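Local coordinates for DUF1987 domain-containing protein (Pseudomonas aeruginosa, PDB 6K4F) that probably acts as the phosphorylatable regulatory protein of the SiaABC threonine phosphorylation pathway, which controls biofilm formation in response to carbon availability, at residues Ala23-Met28 against Pro58-Leu63; Gly19-Gly24 against Leu52-Arg57; Gly10-Pro15 against Asp31-Asn36. One frame throughout, in Å; residues are numbered along the deposited sequence.

Interaction 1 of 3, residues Ala23-Met28 against Pro58-Leu63; sequences AGRLSM and PLELDL
Arg25 and Glu60 run side by side off neighbouring strands and meet in a salt bridge, with NH2 of Arg25 2.6 Å from OE1 of Glu60. The carboxylate oxygen lies over one face of the guanidinium, and the two planes are turned 56° apart. Arg25 reaches there on a chain extended from CG to NE, while Glu60 is bent at chi2 (-144°), which lifts its carboxylate toward the arginine. OE1 has a second cationic partner in Arg96, so two positive charges probably keep Glu60 ionised. Beneath these side chains the strands 25-28 and 59-63 pair in parallel within the mixed sheet, the second strand following the first through helix 37-53 in a beta-alpha-beta crossover. Leu26 bonds the neighbouring strand through both its N-H and its carbonyl: its N donates to Glu60 O at 2.8 Å, and its O accepts from Asp62 N at 2.8 Å. On the helix-covered face the touching is apolar. CB of Leu26 meets CD1 of Leu61 at 4.0 Å. With CG anti to the carbonyl carbon (chi1 -47°) and the chain extended beyond it, Met28 lies alongside Leu63, its CG 3.7 Å from CD2 of Leu63, and both pack on Met76 of helix 70-88.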
ATOM      1  N   ALA A  23       8.737 -12.313  -3.443  1.00 38.62           N
ATOM      2  CA  ALA A  23       7.393 -12.708  -3.079  1.00 38.30           C
ATOM      3  C   ALA A  23       6.335 -11.833  -3.733  1.00 42.84           C
ATOM      4  O   ALA A  23       5.163 -12.222  -3.759  1.00 49.12           O
ATOM      5  CB  ALA A  23       7.246 -12.670  -1.560  1.00 36.16           C
ATOM      6  N   GLY A  24       6.717 -10.685  -4.289  1.00 39.58           N
ATOM      7  CA  GLY A  24       5.737  -9.770  -4.830  1.00 36.97           C
ATOM      8  C   GLY A  24       4.741  -9.346  -3.769  1.00 36.19           C
ATOM      9  O   GLY A  24       3.526  -9.496  -3.942  1.00 40.82           O
ATOM     10  N   ARG A  25       5.254  -8.846  -2.649  1.00 31.87           N
ATOM     11  CA  ARG A  25       4.440  -8.446  -1.514  1.00 31.88           C
ATOM     12  C   ARG A  25       4.895  -7.082  -1.040  1.00 32.55           C
ATOM     13  O   ARG A  25       6.089  -6.869  -0.810  1.00 36.40           O
ATOM     14  CB  ARG A  25       4.549  -9.441  -0.356  1.00 38.95           C
ATOM     15  CG  ARG A  25       3.562 -10.562  -0.443  1.00 60.66           C
ATOM     16  CD  ARG A  25       3.536 -11.407   0.827  1.00 73.22           C
ATOM     17  NE  ARG A  25       2.313 -12.206   0.977  1.00 84.05           N
ATOM     18  CZ  ARG A  25       1.757 -12.977   0.039  1.00 91.18           C
ATOM     19  NH1 ARG A  25       2.300 -13.122  -1.164  1.00 93.73           N
ATOM     20  NH2 ARG A  25       0.641 -13.636   0.318  1.00 94.34           N
ATOM     21  N   LEU A  26       3.949  -6.168  -0.874  1.00 28.22           N
ATOM     22  CA  LEU A  26       4.229  -4.889  -0.235  1.00 26.44           C
ATOM     23  C   LEU A  26       3.405  -4.823   1.044  1.00 27.66           C
ATOM     24  O   LEU A  26       2.166  -4.911   1.000  1.00 29.60           O
ATOM     25  CB  LEU A  26       3.911  -3.727  -1.177  1.00 28.71           C
ATOM     26  CG  LEU A  26       4.117  -2.340  -0.580  1.00 27.76           C
ATOM     27  CD1 LEU A  26       5.600  -2.169  -0.212  1.00 29.41           C
ATOM     28  CD2 LEU A  26       3.686  -1.288  -1.580  1.00 28.18           C
ATOM     29  N   SER A  27       4.087  -4.679   2.175  1.00 25.86           N
ATOM     30  CA  SER A  27       3.475  -4.692   3.498  1.00 27.23           C
ATOM     31  C   SER A  27       3.754  -3.377   4.210  1.00 30.98           C
ATOM     32  O   SER A  27       4.848  -2.820   4.081  1.00 27.96           O
ATOM     33  CB  SER A  27       4.029  -5.853   4.349  1.00 29.18           C
ATOM     34  OG  SER A  27       3.797  -7.104   3.703  1.00 37.34           O
ATOM     35  N   MET A  28       2.767  -2.888   4.974  1.00 27.35           N
ATOM     36  CA  MET A  28       2.939  -1.701   5.808  1.00 27.23           C
ATOM     37  C   MET A  28       2.234  -1.859   7.146  1.00 31.39           C
ATOM     38  O   MET A  28       1.096  -2.328   7.199  1.00 31.75           O
ATOM     39  CB  MET A  28       2.382  -0.447   5.141  1.00 27.81           C
ATOM     40  CG  MET A  28       2.779  -0.285   3.731  1.00 29.78           C
ATOM     41  SD  MET A  28       2.165   1.292   3.119  1.00 32.44           S
ATOM     42  CE  MET A  28       2.353   1.017   1.369  1.00 32.11           C
ATOM     43  N   PRO A  58       2.418 -11.351  -9.941  1.00 49.35           N
ATOM     44  CA  PRO A  58       1.385 -10.666  -9.155  1.00 45.32           C
ATOM     45  C   PRO A  58       1.988  -9.849  -8.020  1.00 41.63           C
ATOM     46  O   PRO A  58       3.051 -10.170  -7.482  1.00 37.64           O
ATOM     47  CB  PRO A  58       0.526 -11.814  -8.614  1.00 44.45           C
ATOM     48  CG  PRO A  58       0.863 -12.995  -9.485  1.00 46.95           C
ATOM     49  CD  PRO A  58       2.292 -12.816  -9.843  1.00 44.31           C
ATOM     50  N   LEU A  59       1.296  -8.767  -7.671  1.00 35.34           N
ATOM     51  CA  LEU A  59       1.662  -7.929  -6.534  1.00 33.57           C
ATOM     52  C   LEU A  59       0.533  -7.956  -5.512  1.00 35.76           C
ATOM     53  O   LEU A  59      -0.643  -7.779  -5.866  1.00 37.66           O
ATOM     54  CB  LEU A  59       1.951  -6.491  -6.979  1.00 32.71           C
ATOM     55  CG  LEU A  59       2.404  -5.517  -5.876  1.00 36.38           C
ATOM     56  CD1 LEU A  59       3.648  -6.029  -5.148  1.00 32.62           C
ATOM     57  CD2 LEU A  59       2.650  -4.112  -6.434  1.00 38.65           C
ATOM     58  N   GLU A  60       0.881  -8.207  -4.255  1.00 30.29           N
ATOM     59  CA  GLU A  60      -0.075  -8.257  -3.154  1.00 35.55           C
ATOM     60  C   GLU A  60       0.281  -7.189  -2.136  1.00 32.60           C
ATOM     61  O   GLU A  60       1.450  -7.069  -1.754  1.00 30.56           O
ATOM     62  CB  GLU A  60      -0.056  -9.620  -2.462  1.00 43.55           C
ATOM     63  CG  GLU A  60      -0.819 -10.716  -3.153  1.00 64.24           C
ATOM     64  CD  GLU A  60      -1.483 -11.641  -2.152  1.00 77.50           C
ATOM     65  OE1 GLU A  60      -0.793 -12.090  -1.214  1.00 84.90           O
ATOM     66  OE2 GLU A  60      -2.695 -11.905  -2.292  1.00 81.72           O
ATOM     67  N   LEU A  61      -0.711  -6.420  -1.683  1.00 25.56           N
ATOM     68  CA  LEU A  61      -0.504  -5.461  -0.599  1.00 26.85           C
ATOM     69  C   LEU A  61      -1.113  -6.009   0.685  1.00 32.77           C
ATOM     70  O   LEU A  61      -2.274  -6.437   0.689  1.00 30.88           O
ATOM     71  CB  LEU A  61      -1.119  -4.092  -0.929  1.00 30.18           C
ATOM     72  CG  LEU A  61      -0.128  -3.064  -1.483  1.00 31.90           C
ATOM     73  CD1 LEU A  61       0.311  -3.511  -2.851  1.00 34.65           C
ATOM     74  CD2 LEU A  61      -0.773  -1.689  -1.544  1.00 31.75           C
ATOM     75  N   ASP A  62      -0.341  -5.983   1.775  1.00 28.65           N
ATOM     76  CA  ASP A  62      -0.840  -6.385   3.094  1.00 30.03           C
ATOM     77  C   ASP A  62      -0.660  -5.223   4.064  1.00 32.27           C
ATOM     78  O   ASP A  62       0.462  -4.929   4.497  1.00 29.86           O
ATOM     79  CB  ASP A  62      -0.135  -7.631   3.606  1.00 36.68           C
ATOM     80  CG  ASP A  62      -0.887  -8.284   4.746  1.00 54.98           C
ATOM     81  OD1 ASP A  62      -1.837  -9.050   4.474  1.00 56.91           O
ATOM     82  OD2 ASP A  62      -0.544  -8.012   5.917  1.00 63.05           O
ATOM     83  N   LEU A  63      -1.763  -4.577   4.417  1.00 26.82           N
ATOM     84  CA  LEU A  63      -1.736  -3.328   5.160  1.00 25.70           C
ATOM     85  C   LEU A  63      -2.258  -3.515   6.579  1.00 28.76           C
ATOM     86  O   LEU A  63      -3.326  -4.105   6.795  1.00 32.21           O
ATOM     87  CB  LEU A  63      -2.538  -2.259   4.430  1.00 24.82           C
ATOM     88  CG  LEU A  63      -2.105  -1.970   2.989  1.00 25.86           C
ATOM     89  CD1 LEU A  63      -2.961  -0.838   2.400  1.00 28.95           C
ATOM     90  CD2 LEU A  63      -0.610  -1.625   2.916  1.00 29.16           C
TER
HETATM   91  O   HOH W   1       3.903 -12.721  -6.643  1.00 64.90           O

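Interaction 2 of 3, residues Gly19-Gly24 against Leu52-Arg57; sequences GDWQAG and LADGQR
The carbonyl oxygen of Trp21 is gripped by both terminal nitrogens of Arg57, NH2 at 2.9 Å and NH1 at 3.1 Å from Trp21 O. Trp21 sits in the turn of a beta hairpin between the antiparallel strands 16-20 and 25-29; at the end of the turn Gly24 and Arg25 both face Asp20, a G1 beta bulge. Arg57 comes from the connection that leads out of helix 37-53 into strand 59-68, so its guanidinium ties the hairpin turn to that connection. The oxygen lies only 3° out of the guanidinium plane, at its outer edge between the two nitrogens. Relative to the carbonyl, NH1 lies in its plane on a lone pair, whereas NH2 is tilted 34° from it. A bend at chi3 (-60°) swings the end of Arg57 round to the turn.

The indole crosses the Arg57 side chain at about a right angle, and both Phe51 and Trp47 of the helix meet it edge-to-face. The turn is also braced from within, as an Asx motif: Asp20 OD1 takes the N-H of Ala23 at 3.1 Å, almost straight, from above the carboxylate plane. At the edge of the indole, near the plane of its benzo ring, Asp54 OD2 comes to 3.4 Å from CH2 of Trp21.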
ATOM      1  N   GLY A  19       8.904  -4.032   1.130  1.00 26.78           N
ATOM      2  CA  GLY A  19       8.648  -4.489  -0.220  1.00 27.43           C
ATOM      3  C   GLY A  19       9.437  -5.749  -0.503  1.00 32.68           C
ATOM      4  O   GLY A  19      10.660  -5.687  -0.652  1.00 33.74           O
ATOM      5  N   ASP A  20       8.768  -6.902  -0.575  1.00 29.92           N
ATOM      6  CA  ASP A  20       9.435  -8.177  -0.837  1.00 32.13           C
ATOM      7  C   ASP A  20       9.384  -8.439  -2.338  1.00 38.12           C
ATOM      8  O   ASP A  20       8.348  -8.861  -2.865  1.00 33.93           O
ATOM      9  CB  ASP A  20       8.763  -9.304  -0.050  1.00 31.15           C
ATOM     10  CG  ASP A  20       9.589 -10.596  -0.039  1.00 44.78           C
ATOM     11  OD1 ASP A  20      10.229 -10.929  -1.062  1.00 42.02           O
ATOM     12  OD2 ASP A  20       9.603 -11.280   1.006  1.00 51.17           O
ATOM     13  N   TRP A  21      10.513  -8.216  -3.022  1.00 34.81           N
ATOM     14  CA  TRP A  21      10.514  -8.227  -4.484  1.00 34.45           C
ATOM     15  C   TRP A  21      10.167  -9.596  -5.030  1.00 46.20           C
ATOM     16  O   TRP A  21       9.451  -9.715  -6.032  1.00 53.44           O
ATOM     17  CB  TRP A  21      11.881  -7.816  -5.019  1.00 38.22           C
ATOM     18  CG  TRP A  21      11.928  -7.699  -6.506  1.00 39.79           C
ATOM     19  CD1 TRP A  21      12.207  -8.691  -7.413  1.00 45.03           C
ATOM     20  CD2 TRP A  21      11.670  -6.519  -7.268  1.00 42.92           C
ATOM     21  NE1 TRP A  21      12.158  -8.182  -8.692  1.00 46.61           N
ATOM     22  CE2 TRP A  21      11.833  -6.852  -8.628  1.00 44.36           C
ATOM     23  CE3 TRP A  21      11.326  -5.206  -6.930  1.00 41.99           C
ATOM     24  CZ2 TRP A  21      11.659  -5.919  -9.649  1.00 42.02           C
ATOM     25  CZ3 TRP A  21      11.154  -4.281  -7.948  1.00 43.27           C
ATOM     26  CH2 TRP A  21      11.325  -4.643  -9.290  1.00 41.81           C
ATOM     27  N   GLN A  22      10.695 -10.632  -4.383  1.00 43.11           N
ATOM     28  CA  GLN A  22      10.611 -11.980  -4.914  1.00 49.72           C
ATOM     29  C   GLN A  22       9.266 -12.602  -4.620  1.00 39.91           C
ATOM     30  O   GLN A  22       8.751 -13.410  -5.399  1.00 45.73           O
ATOM     31  CB  GLN A  22      11.689 -12.816  -4.285  1.00 53.94           C
ATOM     32  CG  GLN A  22      12.788 -13.141  -5.197  1.00 69.00           C
ATOM     33  CD  GLN A  22      13.655 -13.995  -4.424  1.00 82.21           C
ATOM     34  OE1 GLN A  22      13.105 -14.839  -3.709  1.00 86.64           O
ATOM     35  NE2 GLN A  22      14.970 -13.850  -4.517  1.00 83.41           N
ATOM     36  N   ALA A  23       8.737 -12.313  -3.443  1.00 38.62           N
ATOM     37  CA  ALA A  23       7.393 -12.708  -3.079  1.00 38.30           C
ATOM     38  C   ALA A  23       6.335 -11.833  -3.733  1.00 42.84           C
ATOM     39  O   ALA A  23       5.163 -12.222  -3.759  1.00 49.12           O
ATOM     40  CB  ALA A  23       7.246 -12.670  -1.560  1.00 36.16           C
ATOM     41  N   GLY A  24       6.717 -10.685  -4.289  1.00 39.58           N
ATOM     42  CA  GLY A  24       5.737  -9.770  -4.830  1.00 36.97           C
ATOM     43  C   GLY A  24       4.741  -9.346  -3.769  1.00 36.19           C
ATOM     44  O   GLY A  24       3.526  -9.496  -3.942  1.00 40.82           O
ATOM     45  N   LEU A  52       6.152  -3.304 -11.318  1.00 46.84           N
ATOM     46  CA  LEU A  52       5.196  -3.520 -12.399  1.00 49.28           C
ATOM     47  C   LEU A  52       5.889  -3.531 -13.753  1.00 53.14           C
ATOM     48  O   LEU A  52       5.496  -4.281 -14.653  1.00 52.98           O
ATOM     49  CB  LEU A  52       4.122  -2.433 -12.357  1.00 41.22           C
ATOM     50  CG  LEU A  52       3.322  -2.429 -11.060  1.00 43.76           C
ATOM     51  CD1 LEU A  52       2.423  -1.204 -10.973  1.00 40.98           C
ATOM     52  CD2 LEU A  52       2.512  -3.721 -10.932  1.00 48.16           C
ATOM     53  N   ALA A  53       6.929  -2.712 -13.910  1.00 51.58           N
ATOM     54  CA  ALA A  53       7.578  -2.559 -15.206  1.00 53.04           C
ATOM     55  C   ALA A  53       8.527  -3.713 -15.510  1.00 60.30           C
ATOM     56  O   ALA A  53       8.655  -4.117 -16.670  1.00 68.73           O
ATOM     57  CB  ALA A  53       8.331  -1.230 -15.261  1.00 51.91           C
ATOM     58  N   ASP A  54       9.195  -4.258 -14.496  1.00 62.27           N
ATOM     59  CA  ASP A  54      10.246  -5.237 -14.743  1.00 66.88           C
ATOM     60  C   ASP A  54       9.727  -6.657 -14.921  1.00 67.42           C
ATOM     61  O   ASP A  54      10.531  -7.555 -15.196  1.00 69.81           O
ATOM     62  CB  ASP A  54      11.278  -5.219 -13.611  1.00 71.06           C
ATOM     63  CG  ASP A  54      11.848  -3.833 -13.352  1.00 76.46           C
ATOM     64  OD1 ASP A  54      11.590  -2.911 -14.154  1.00 78.51           O
ATOM     65  OD2 ASP A  54      12.560  -3.670 -12.337  1.00 75.43           O
ATOM     66  N   GLY A  55       8.428  -6.892 -14.785  1.00 66.01           N
ATOM     67  CA  GLY A  55       7.932  -8.245 -14.916  1.00 61.60           C
ATOM     68  C   GLY A  55       6.422  -8.292 -14.893  1.00 60.33           C
ATOM     69  O   GLY A  55       5.748  -7.261 -14.888  1.00 61.54           O
ATOM     70  N   GLN A  56       5.904  -9.521 -14.874  1.00 60.86           N
ATOM     71  CA  GLN A  56       4.474  -9.786 -14.973  1.00 64.31           C
ATOM     72  C   GLN A  56       3.909 -10.480 -13.738  1.00 56.99           C
ATOM     73  O   GLN A  56       2.731 -10.861 -13.739  1.00 59.42           O
ATOM     74  CB  GLN A  56       4.190 -10.633 -16.218  1.00 75.12           C
ATOM     75  CG  GLN A  56       3.746  -9.846 -17.440  1.00 85.45           C
ATOM     76  CD  GLN A  56       2.592  -8.909 -17.147  1.00 96.19           C
ATOM     77  OE1 GLN A  56       2.624  -7.735 -17.515  1.00102.37           O
ATOM     78  NE2 GLN A  56       1.561  -9.422 -16.481  1.00 97.75           N
ATOM     79  N   ARG A  57       4.709 -10.651 -12.688  1.00 49.27           N
ATOM     80  CA  ARG A  57       4.286 -11.410 -11.526  1.00 47.05           C
ATOM     81  C   ARG A  57       3.220 -10.647 -10.736  1.00 44.79           C
ATOM     82  O   ARG A  57       3.101  -9.425 -10.852  1.00 45.18           O
ATOM     83  CB  ARG A  57       5.488 -11.723 -10.636  1.00 48.48           C
ATOM     84  CG  ARG A  57       6.362 -12.844 -11.174  1.00 56.64           C
ATOM     85  CD  ARG A  57       7.537 -13.139 -10.256  1.00 61.23           C
ATOM     86  NE  ARG A  57       8.403 -11.975 -10.083  1.00 63.54           N
ATOM     87  CZ  ARG A  57       8.613 -11.375  -8.918  1.00 62.69           C
ATOM     88  NH1 ARG A  57       8.017 -11.832  -7.826  1.00 65.86           N
ATOM     89  NH2 ARG A  57       9.415 -10.321  -8.843  1.00 59.10           N
TER

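Interaction 3 of 3, residues Gly10-Pro15 against Asp31-Asn36; sequences GTQSTP and DSYPEN
The ring of Tyr33 lies over the backbone of Ser13 in a CH-pi contact: CA of Ser13 is 4.0 Å from the ring centroid and 12° off the normal, so it sits close to the middle of the face. Ser13 belongs to the loop joining strands 6-8 and 16-20 of the mixed sheet, and Tyr33 follows the short strand 31-32 on the way to helix 37-53; the contact packs the loop between two strands against strand 31-32 and the turn after it. CB of Ser13 leans over the same ring, 3.7 Å from CE2 of Tyr33. With CG of Tyr33 set between its backbone N and carbonyl carbon (chi1 45°), the ring folds back over Ser13, and the same residue's N-H donates to Ser13 O at 2.8 Å. Tyr33 thus holds Ser13 by its backbone and by its ring.

The amide of Gln12 stands nearly perpendicular to the Tyr33 ring, their planes 89° apart, on a side chain extended beyond CG, and CG of Gln12 comes within 3.9 Å of Tyr33 OH. One water joins this end of the contact: it donates to Gln12 O and to Asp31 OD1 and accepts from the Tyr33 hydroxyl. The other carboxylate oxygen of Asp31 is taken by the backbone N of Tyr67, fixing the aspartate to strand 59-68.

Further along, CD of Pro15 touches the Asp31 carbonyl oxygen at 3.2 Å and OG of Ser32 at 3.5 Å. The Ser32 hydroxyl is hydrogen-bonded to OG of Ser72, while Leu40 of helix 37-53 packs against both Thr14 and Pro15. Thr14 turns its methyl to the second proline, where CG2 of Thr14 meets CB of Pro34 at 3.6 Å.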
ATOM      1  N   GLY A  10       9.978   1.338  10.800  1.00 26.90           N
ATOM      2  CA  GLY A  10       8.919   2.136  11.396  1.00 30.95           C
ATOM      3  C   GLY A  10       9.439   3.069  12.475  1.00 32.22           C
ATOM      4  O   GLY A  10      10.461   2.819  13.120  1.00 33.21           O
ATOM      5  N   THR A  11       8.714   4.173  12.668  1.00 26.46           N
ATOM      6  CA  THR A  11       9.000   5.139  13.719  1.00 32.74           C
ATOM      7  C   THR A  11       7.692   5.529  14.390  1.00 34.08           C
ATOM      8  O   THR A  11       6.613   5.054  14.028  1.00 31.62           O
ATOM      9  CB  THR A  11       9.691   6.408  13.192  1.00 33.57           C
ATOM     10  OG1 THR A  11       8.762   7.163  12.404  1.00 38.63           O
ATOM     11  CG2 THR A  11      10.929   6.067  12.352  1.00 35.43           C
ATOM     12  N   GLN A  12       7.792   6.413  15.377  1.00 32.71           N
ATOM     13  CA  GLN A  12       6.583   6.860  16.054  1.00 37.46           C
ATOM     14  C   GLN A  12       5.565   7.408  15.057  1.00 36.96           C
ATOM     15  O   GLN A  12       4.368   7.105  15.149  1.00 37.64           O
ATOM     16  CB  GLN A  12       6.926   7.906  17.114  1.00 39.21           C
ATOM     17  CG  GLN A  12       5.732   8.255  17.992  1.00 44.52           C
ATOM     18  CD  GLN A  12       5.970   9.467  18.864  1.00 46.36           C
ATOM     19  OE1 GLN A  12       7.103   9.928  19.025  1.00 49.02           O
ATOM     20  NE2 GLN A  12       4.899   9.991  19.440  1.00 49.40           N
ATOM     21  N   SER A  13       6.026   8.168  14.065  1.00 34.35           N
ATOM     22  CA  SER A  13       5.131   8.860  13.149  1.00 34.89           C
ATOM     23  C   SER A  13       5.110   8.282  11.735  1.00 34.69           C
ATOM     24  O   SER A  13       4.367   8.791  10.889  1.00 37.08           O
ATOM     25  CB  SER A  13       5.512  10.343  13.085  1.00 34.61           C
ATOM     26  OG  SER A  13       6.828  10.487  12.590  1.00 36.04           O
ATOM     27  N   THR A  14       5.905   7.254  11.439  1.00 27.69           N
ATOM     28  CA  THR A  14       5.947   6.732  10.081  1.00 27.61           C
ATOM     29  C   THR A  14       5.867   5.212  10.102  1.00 30.56           C
ATOM     30  O   THR A  14       6.414   4.573  11.011  1.00 27.52           O
ATOM     31  CB  THR A  14       7.212   7.174   9.326  1.00 35.68           C
ATOM     32  OG1 THR A  14       8.387   6.799  10.058  1.00 35.61           O
ATOM     33  CG2 THR A  14       7.195   8.684   9.127  1.00 36.95           C
ATOM     34  N   PRO A  15       5.171   4.614   9.140  1.00 31.23           N
ATOM     35  CA  PRO A  15       4.961   3.163   9.177  1.00 31.55           C
ATOM     36  C   PRO A  15       6.195   2.384   8.768  1.00 31.72           C
ATOM     37  O   PRO A  15       7.036   2.844   7.991  1.00 26.97           O
ATOM     38  CB  PRO A  15       3.837   2.948   8.157  1.00 28.32           C
ATOM     39  CG  PRO A  15       4.022   4.040   7.191  1.00 30.85           C
ATOM     40  CD  PRO A  15       4.484   5.234   7.995  1.00 31.89           C
ATOM     41  N   ASP A  31       1.236   3.762  12.171  1.00 33.42           N
ATOM     42  CA  ASP A  31       0.656   5.035  11.780  1.00 35.68           C
ATOM     43  C   ASP A  31       1.515   5.743  10.768  1.00 34.24           C
ATOM     44  O   ASP A  31       2.705   5.469  10.605  1.00 30.00           O
ATOM     45  CB  ASP A  31       0.532   6.003  12.916  1.00 55.35           C
ATOM     46  CG  ASP A  31      -0.334   5.537  13.944  1.00 63.85           C
ATOM     47  OD1 ASP A  31       0.256   5.430  14.998  1.00 63.63           O
ATOM     48  OD2 ASP A  31      -1.567   5.320  13.789  1.00 67.92           O
ATOM     49  N   SER A  32       0.912   6.741  10.146  1.00 30.09           N
ATOM     50  CA  SER A  32       1.614   7.552   9.165  1.00 28.86           C
ATOM     51  C   SER A  32       1.086   8.971   9.367  1.00 34.05           C
ATOM     52  O   SER A  32       0.035   9.338   8.839  1.00 33.52           O
ATOM     53  CB  SER A  32       1.361   7.011   7.762  1.00 32.41           C
ATOM     54  OG  SER A  32       2.193   7.623   6.807  1.00 33.31           O
ATOM     55  N   TYR A  33       1.802   9.760  10.162  1.00 37.15           N
ATOM     56  CA  TYR A  33       1.599  11.208  10.189  1.00 37.02           C
ATOM     57  C   TYR A  33       2.938  11.924  10.070  1.00 39.33           C
ATOM     58  O   TYR A  33       3.321  12.708  10.942  1.00 46.55           O
ATOM     59  CB  TYR A  33       0.827  11.641  11.438  1.00 33.56           C
ATOM     60  CG  TYR A  33       1.251  11.048  12.760  1.00 35.53           C
ATOM     61  CD1 TYR A  33       0.818   9.790  13.151  1.00 39.35           C
ATOM     62  CD2 TYR A  33       2.045  11.772  13.640  1.00 38.98           C
ATOM     63  CE1 TYR A  33       1.191   9.254  14.378  1.00 44.51           C
ATOM     64  CE2 TYR A  33       2.416  11.252  14.865  1.00 39.87           C
ATOM     65  CZ  TYR A  33       1.989   9.996  15.230  1.00 40.63           C
ATOM     66  OH  TYR A  33       2.364   9.487  16.447  1.00 41.42           O
ATOM     67  N   PRO A  34       3.679  11.680   8.986  1.00 36.85           N
ATOM     68  CA  PRO A  34       4.940  12.390   8.795  1.00 36.29           C
ATOM     69  C   PRO A  34       4.689  13.830   8.393  1.00 43.87           C
ATOM     70  O   PRO A  34       3.608  14.195   7.927  1.00 37.02           O
ATOM     71  CB  PRO A  34       5.614  11.615   7.664  1.00 36.53           C
ATOM     72  CG  PRO A  34       4.517  11.100   6.870  1.00 39.60           C
ATOM     73  CD  PRO A  34       3.381  10.816   7.826  1.00 36.44           C
ATOM     74  N   GLU A  35       5.720  14.652   8.591  1.00 52.54           N
ATOM     75  CA  GLU A  35       5.671  16.029   8.116  1.00 59.86           C
ATOM     76  C   GLU A  35       5.751  16.085   6.597  1.00 54.23           C
ATOM     77  O   GLU A  35       5.051  16.877   5.958  1.00 56.25           O
ATOM     78  CB  GLU A  35       6.803  16.841   8.743  1.00 71.01           C
ATOM     79  CG  GLU A  35       8.175  16.194   8.603  1.00 79.24           C
ATOM     80  CD  GLU A  35       9.059  16.433   9.809  1.00 87.12           C
ATOM     81  OE1 GLU A  35       9.907  15.566  10.109  1.00 90.46           O
ATOM     82  OE2 GLU A  35       8.906  17.491  10.460  1.00 92.03           O
ATOM     83  N   ASN A  36       6.572  15.232   6.000  1.00 49.19           N
ATOM     84  CA  ASN A  36       6.771  15.200   4.555  1.00 46.66           C
ATOM     85  C   ASN A  36       6.419  13.796   4.072  1.00 36.83           C
ATOM     86  O   ASN A  36       7.254  12.887   4.129  1.00 41.72           O
ATOM     87  CB  ASN A  36       8.210  15.584   4.209  1.00 46.01           C
ATOM     88  CG  ASN A  36       8.402  15.876   2.738  1.00 47.79           C
ATOM     89  OD1 ASN A  36       7.756  15.272   1.879  1.00 46.35           O
ATOM     90  ND2 ASN A  36       9.298  16.810   2.436  1.00 49.12           N
TER
HETATM   91  O   HOH W   2       2.378   6.822  17.091  1.00 45.60           O

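Interactions 1 and 2 share Ala23 and Gly24 and lie on the same side of the chain's centre, their own centres about 9 Å apart; Arg25 O and Asp20 N link them by a probable hydrogen bond across the hairpin. Interaction 1 joins two strands through regular backbone bonds, with leucines and a methionine buried under the helices and charges on the other face. Interaction 2 is a surface contact, where one arginine holds a turn carbonyl. Interaction 3, partly buried, lies about 25 Å from interaction 2, centre to centre, across the chain's centre. Lacking a salt bridge, it relies on a ring face, prolines, one backbone bond and a water.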